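Local coordinates for GGDEF family protein (Vibrio cholerae, PDB 5GZS) that binds arginine through a solute-binding-protein-like periplasmic portion and probably uses it to regulate its own diguanylate cyclase activity, which makes cyclic di-GMP, at residues Glu77-Tyr82 and Gln155-Gln160; Gly96-Thr101 and Val137-Asn142. All blocks are in the same frame, centred on the assembly; numbering follows the deposited sequence.

Contact 1 of 2, residues Glu77-Tyr82 and Gln155-Gln160. With ARG (arginine), chain B.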
# COMPACT_ATOMS: atom_id res chain seq x y z
N GLU A 77 13.76 -1.12 21.02
CA GLU A 77 13.89 0.23 21.50
C GLU A 77 12.66 1.02 21.05
O GLU A 77 12.42 1.20 19.85
CB GLU A 77 15.18 0.85 20.97
CG GLU A 77 15.48 2.26 21.39
CD GLU A 77 16.68 2.81 20.63
OE1 GLU A 77 16.71 2.61 19.38
OE2 GLU A 77 17.58 3.44 21.25
N TYR A 78 11.86 1.48 22.00
CA TYR A 78 10.67 2.26 21.65
C TYR A 78 11.12 3.58 21.00
O TYR A 78 11.99 4.29 21.53
CB TYR A 78 9.80 2.52 22.88
CG TYR A 78 8.93 1.35 23.28
CD1 TYR A 78 9.44 0.30 24.03
CD2 TYR A 78 7.58 1.31 22.94
CE1 TYR A 78 8.64 -0.76 24.40
CE2 TYR A 78 6.78 0.27 23.30
CZ TYR A 78 7.30 -0.76 24.02
OH TYR A 78 6.48 -1.81 24.40
N THR A 79 10.54 3.88 19.85
CA THR A 79 10.98 4.99 19.02
C THR A 79 9.80 5.84 18.58
O THR A 79 8.81 5.32 18.07
CB THR A 79 11.76 4.48 17.79
OG1 THR A 79 12.98 3.85 18.22
CG2 THR A 79 12.12 5.65 16.84
N TYR A 80 9.91 7.15 18.79
CA TYR A 80 8.76 8.03 18.64
C TYR A 80 9.03 9.22 17.72
O TYR A 80 10.17 9.73 17.64
CB TYR A 80 8.29 8.56 20.02
CG TYR A 80 8.00 7.49 21.07
CD1 TYR A 80 9.02 6.98 21.88
CD2 TYR A 80 6.70 7.01 21.27
CE1 TYR A 80 8.78 6.03 22.83
CE2 TYR A 80 6.44 6.05 22.24
CZ TYR A 80 7.50 5.55 23.01
OH TYR A 80 7.28 4.59 23.95
N LEU A 81 7.97 9.63 17.02
CA LEU A 81 7.90 10.96 16.43
C LEU A 81 7.35 11.90 17.49
O LEU A 81 6.19 11.76 17.90
CB LEU A 81 7.01 10.98 15.18
CG LEU A 81 6.76 12.38 14.58
CD1 LEU A 81 8.06 13.05 14.08
CD2 LEU A 81 5.74 12.27 13.48
N TYR A 82 8.17 12.84 17.95
CA TYR A 82 7.66 13.87 18.85
C TYR A 82 7.19 15.10 18.06
O TYR A 82 7.89 15.62 17.19
CB TYR A 82 8.73 14.28 19.86
CG TYR A 82 9.23 13.15 20.71
CD1 TYR A 82 8.61 12.84 21.92
CD2 TYR A 82 10.32 12.40 20.31
CE1 TYR A 82 9.06 11.80 22.70
CE2 TYR A 82 10.79 11.37 21.08
CZ TYR A 82 10.15 11.06 22.27
OH TYR A 82 10.64 10.03 23.03
N GLN A 155 3.93 9.77 18.29
CA GLN A 155 3.45 8.64 17.52
C GLN A 155 4.55 7.55 17.62
O GLN A 155 5.70 7.78 17.22
CB GLN A 155 3.16 9.06 16.08
CG GLN A 155 2.91 7.92 15.09
CD GLN A 155 3.19 8.35 13.63
OE1 GLN A 155 3.47 9.52 13.34
NE2 GLN A 155 3.15 7.39 12.71
N LEU A 156 4.21 6.39 18.20
CA LEU A 156 5.12 5.26 18.27
C LEU A 156 5.45 4.81 16.87
O LEU A 156 4.56 4.46 16.10
CB LEU A 156 4.53 4.09 19.05
CG LEU A 156 5.52 2.95 19.31
CD1 LEU A 156 6.74 3.50 20.01
CD2 LEU A 156 4.90 1.80 20.15
N LEU A 157 6.73 4.82 16.52
CA LEU A 157 7.12 4.50 15.17
C LEU A 157 7.43 3.02 14.98
O LEU A 157 7.65 2.62 13.86
CB LEU A 157 8.35 5.34 14.75
CG LEU A 157 8.13 6.86 14.68
CD1 LEU A 157 9.26 7.52 13.94
CD2 LEU A 157 6.79 7.25 14.04
N ASN A 158 7.44 2.22 16.04
CA ASN A 158 7.97 0.84 15.94
C ASN A 158 7.10 -0.09 15.12
O ASN A 158 7.57 -1.05 14.54
CB ASN A 158 8.18 0.22 17.33
CG ASN A 158 9.34 0.86 18.08
OD1 ASN A 158 9.17 1.87 18.77
ND2 ASN A 158 10.52 0.27 17.95
N ASP A 159 5.81 0.20 15.08
CA ASP A 159 4.92 -0.60 14.26
C ASP A 159 4.60 0.13 12.95
O ASP A 159 3.65 -0.22 12.26
CB ASP A 159 3.68 -0.92 15.07
CG ASP A 159 4.03 -1.57 16.42
OD1 ASP A 159 4.84 -2.53 16.45
OD2 ASP A 159 3.51 -1.13 17.47
N GLN A 160 5.42 1.13 12.62
CA GLN A 160 5.24 1.97 11.44
C GLN A 160 6.42 1.79 10.49
O GLN A 160 6.31 1.97 9.28
CB GLN A 160 5.17 3.46 11.85
CG GLN A 160 3.99 3.82 12.69
CD GLN A 160 2.76 4.07 11.86
OE1 GLN A 160 2.64 3.55 10.75
NE2 GLN A 160 1.84 4.86 12.39
N ARG B . 19.39 2.60 18.76
CA ARG B . 19.65 3.71 17.85
C ARG B . 21.14 3.85 17.59
O ARG B . 21.56 4.39 16.56
CB ARG B . 19.08 5.00 18.42
CG ARG B . 19.74 5.45 19.71
CD ARG B . 18.87 6.53 20.33
NE ARG B . 19.47 7.09 21.52
CZ ARG B . 19.51 6.47 22.69
NH1 ARG B . 18.99 5.25 22.83
NH2 ARG B . 20.08 7.07 23.72
OXT ARG B . 21.96 3.44 18.39
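Asn158 reaches across to the backbone of Glu77-Thr79 and grips it with both ends of its carboxamide. ND2 donates to Glu77 O at 2.8 Å, with the nitrogen standing 40° above the plane of that carbonyl, while OD1 accepts from Thr79 N at 2.7 Å, in its own carbonyl plane and on a lone pair. With CG anti to its carbonyl carbon (chi1 -71°), the amide extends to the Glu77-Thr79 backbone, and its two bonds would fix its rotation. Next along, Leu157 N donates to Thr79 O in a bond that runs nearly along the C=O axis.

Alongside these bonds the segments pair as antiparallel strands, Tyr80 opposite Leu156 as the non-hydrogen-bonded pair and Leu81 opposite Gln155 as the hydrogen-bonded one. They belong to a three-stranded sheet in the arginine-binding module, which is related to family 3 extracellular solute-binding proteins. Leu81 N gives to Gln155 O, and Gln155 N returns the bond to Leu81 O.

Leu156, with CG anti to the backbone N (chi1 -172°), lays CD1 over one face of the Tyr80 ring, a CH-pi contact 3.8 Å from the ring centroid. The same methyl also meets the edge of the Tyr78 ring, 3.8 Å from its CD2, so it touches both tyrosines. Tyr80 OH bonds to Gln203 and Tyr78 OH to Gln200, both on helix 189-218. On the sheet face that carries Leu81, Leu157 CD2 packs against Leu81 CB at 3.9 Å. Away from Asn158, the extended side chain of Glu77 takes bound arginine N on OE1 at 2.8 Å and NH1 on OE2 at 2.8 Å.

Contact 2 of 2, residues Gly96-Thr101 and Val137-Asn142; sequences GIPKGT and VVDAIN. With ARG (arginine), chain B.
The arginine pocket of this solute-binding-protein-like module is lined in part by residues at or just past the ends of two roughly parallel strands, 94-98 and 137-140, which meet here through a single bridge. Val138 N donates to Gly96 O at 3.1 Å, nearly straight at 168°, and the CA of Val137 lies against the same oxygen. The CG2 methyl of Val137 rests on Gly96 CA at 3.7 Å, a close approach to the backbone where glycine carries no side chain.

Past the bridge the strands diverge, and the Pro98 ring lies between the two backbones, against Val138 O and Asp139. Its CD sits 3.0 Å from Val138 O, and its CG packs against Asp139 OD1 at 3.4 Å, the two side chains lying alongside each other and running in opposite senses. Asp139 turns OD1 back to its own chain, where Ala140 N donates to it from above the carboxylate plane, and OD2 is held by Tyr119 OH.

A type II turn from Pro98 to Thr101 then brings the chain to the ligand. Thr101 OG1, placed between its backbone N and carbonyl carbon (chi1 65°), donates to Pro98 O at 2.9 Å and also caps Tyr103 N; this directs CG2 toward the aliphatic part of arginine, 4.0 Å from its CD. From the other segment, Ala140 CB lies 3.9 Å from the same ligand CD, and Asn142 OD1 lies 3.6 Å from arginine NH1.

Strand 115-119 flanks strand 94-98, strand 79-83 borders strand 137-140, and helix 103-110 packs against Ile97, Pro98, Val138 and Ala140.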
# COMPACT_ATOMS: atom_id res chain seq x y z
N GLY A 96 13.78 16.73 13.06
CA GLY A 96 14.98 16.77 13.88
C GLY A 96 15.51 15.36 14.06
O GLY A 96 14.73 14.41 14.23
N ILE A 97 16.82 15.22 14.02
CA ILE A 97 17.44 13.91 14.09
C ILE A 97 18.61 13.92 15.05
O ILE A 97 19.54 14.73 14.91
CB ILE A 97 17.94 13.42 12.70
CG1 ILE A 97 16.79 13.37 11.68
CG2 ILE A 97 18.62 12.06 12.82
CD1 ILE A 97 15.83 12.20 11.86
N PRO A 98 18.57 13.02 16.05
CA PRO A 98 19.68 12.87 17.00
C PRO A 98 20.93 12.49 16.24
O PRO A 98 20.89 11.63 15.36
CB PRO A 98 19.23 11.74 17.93
CG PRO A 98 17.81 11.48 17.59
CD PRO A 98 17.58 11.95 16.20
N LYS A 99 22.04 13.13 16.57
CA LYS A 99 23.25 12.92 15.80
C LYS A 99 23.93 11.65 16.29
O LYS A 99 23.89 11.33 17.49
CB LYS A 99 24.16 14.15 15.91
CG LYS A 99 25.62 13.86 15.67
CD LYS A 99 26.48 14.81 16.45
CE LYS A 99 26.38 14.26 17.83
NZ LYS A 99 27.06 14.81 19.02
N GLY A 100 24.52 10.90 15.37
CA GLY A 100 25.16 9.63 15.68
C GLY A 100 24.21 8.44 15.63
O GLY A 100 24.65 7.28 15.71
N THR A 101 22.92 8.70 15.50
CA THR A 101 21.96 7.60 15.56
C THR A 101 21.74 6.96 14.21
O THR A 101 22.14 7.48 13.17
CB THR A 101 20.57 8.03 16.09
OG1 THR A 101 19.96 8.94 15.17
CG2 THR A 101 20.68 8.64 17.48
N VAL A 137 10.55 15.73 15.82
CA VAL A 137 11.79 15.07 16.14
C VAL A 137 11.58 13.56 16.26
O VAL A 137 10.59 13.10 16.85
CB VAL A 137 12.38 15.62 17.45
CG1 VAL A 137 13.07 14.53 18.27
CG2 VAL A 137 13.28 16.82 17.16
N VAL A 138 12.49 12.79 15.67
CA VAL A 138 12.45 11.35 15.84
C VAL A 138 13.50 10.93 16.88
O VAL A 138 14.69 11.13 16.66
CB VAL A 138 12.68 10.61 14.50
CG1 VAL A 138 12.99 9.15 14.74
CG2 VAL A 138 11.44 10.75 13.61
N ASP A 139 13.06 10.37 18.00
CA ASP A 139 14.00 9.94 19.02
C ASP A 139 13.46 8.82 19.92
O ASP A 139 12.27 8.48 19.88
CB ASP A 139 14.43 11.13 19.88
CG ASP A 139 15.84 10.97 20.44
OD1 ASP A 139 16.46 9.89 20.28
OD2 ASP A 139 16.32 11.94 21.06
N ALA A 140 14.34 8.27 20.74
CA ALA A 140 14.03 7.09 21.56
C ALA A 140 13.22 7.41 22.80
O ALA A 140 12.93 8.56 23.10
CB ALA A 140 15.29 6.39 21.95
N ILE A 141 12.88 6.35 23.54
CA ILE A 141 12.10 6.43 24.78
C ILE A 141 12.76 7.34 25.81
O ILE A 141 12.08 7.93 26.64
CB ILE A 141 11.88 5.00 25.39
CG1 ILE A 141 10.89 5.03 26.56
CG2 ILE A 141 13.19 4.38 25.81
CD1 ILE A 141 10.50 3.66 27.05
N ASN A 142 14.09 7.49 25.73
CA ASN A 142 14.82 8.44 26.59
C ASN A 142 14.19 9.84 26.65
O ASN A 142 14.25 10.53 27.68
CB ASN A 142 16.25 8.57 26.10
CG ASN A 142 16.95 7.23 26.03
OD1 ASN A 142 16.59 6.37 25.22
ND2 ASN A 142 17.96 7.05 26.87
N ARG B . 19.39 2.60 18.76
CA ARG B . 19.65 3.71 17.85
C ARG B . 21.14 3.85 17.59
O ARG B . 21.56 4.39 16.56
CB ARG B . 19.08 5.00 18.42
CG ARG B . 19.74 5.45 19.71
CD ARG B . 18.87 6.53 20.33
NE ARG B . 19.47 7.09 21.52
CZ ARG B . 19.51 6.47 22.69
NH1 ARG B . 18.99 5.25 22.83
NH2 ARG B . 20.08 7.07 23.72
OXT ARG B . 21.96 3.44 18.39

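Overall arrangement
Contacts 1 and 2 have centres about 11 Å apart and are joined through one sheet, in which strand 79-83 of contact 1 neighbours strand 137-140 of contact 2. Along the chain the order is 77-82, 96-101, 137-142 and 155-160, so both segments of contact 2 fall between those of contact 1. Strand 79-83 is central in its three-stranded sheet, between 137-140 and 153-156, while 94-98 pairs in parallel with 115-119. The contacts also touch directly: Tyr82 N lies 2.7 Å from Val137 O and Tyr82 OH lies 2.7 Å from Ala140 O, both probable hydrogen bonds. Pocket residues far apart in sequence (Glu77, Thr101, Ala140, Asn142) thus come together around one arginine.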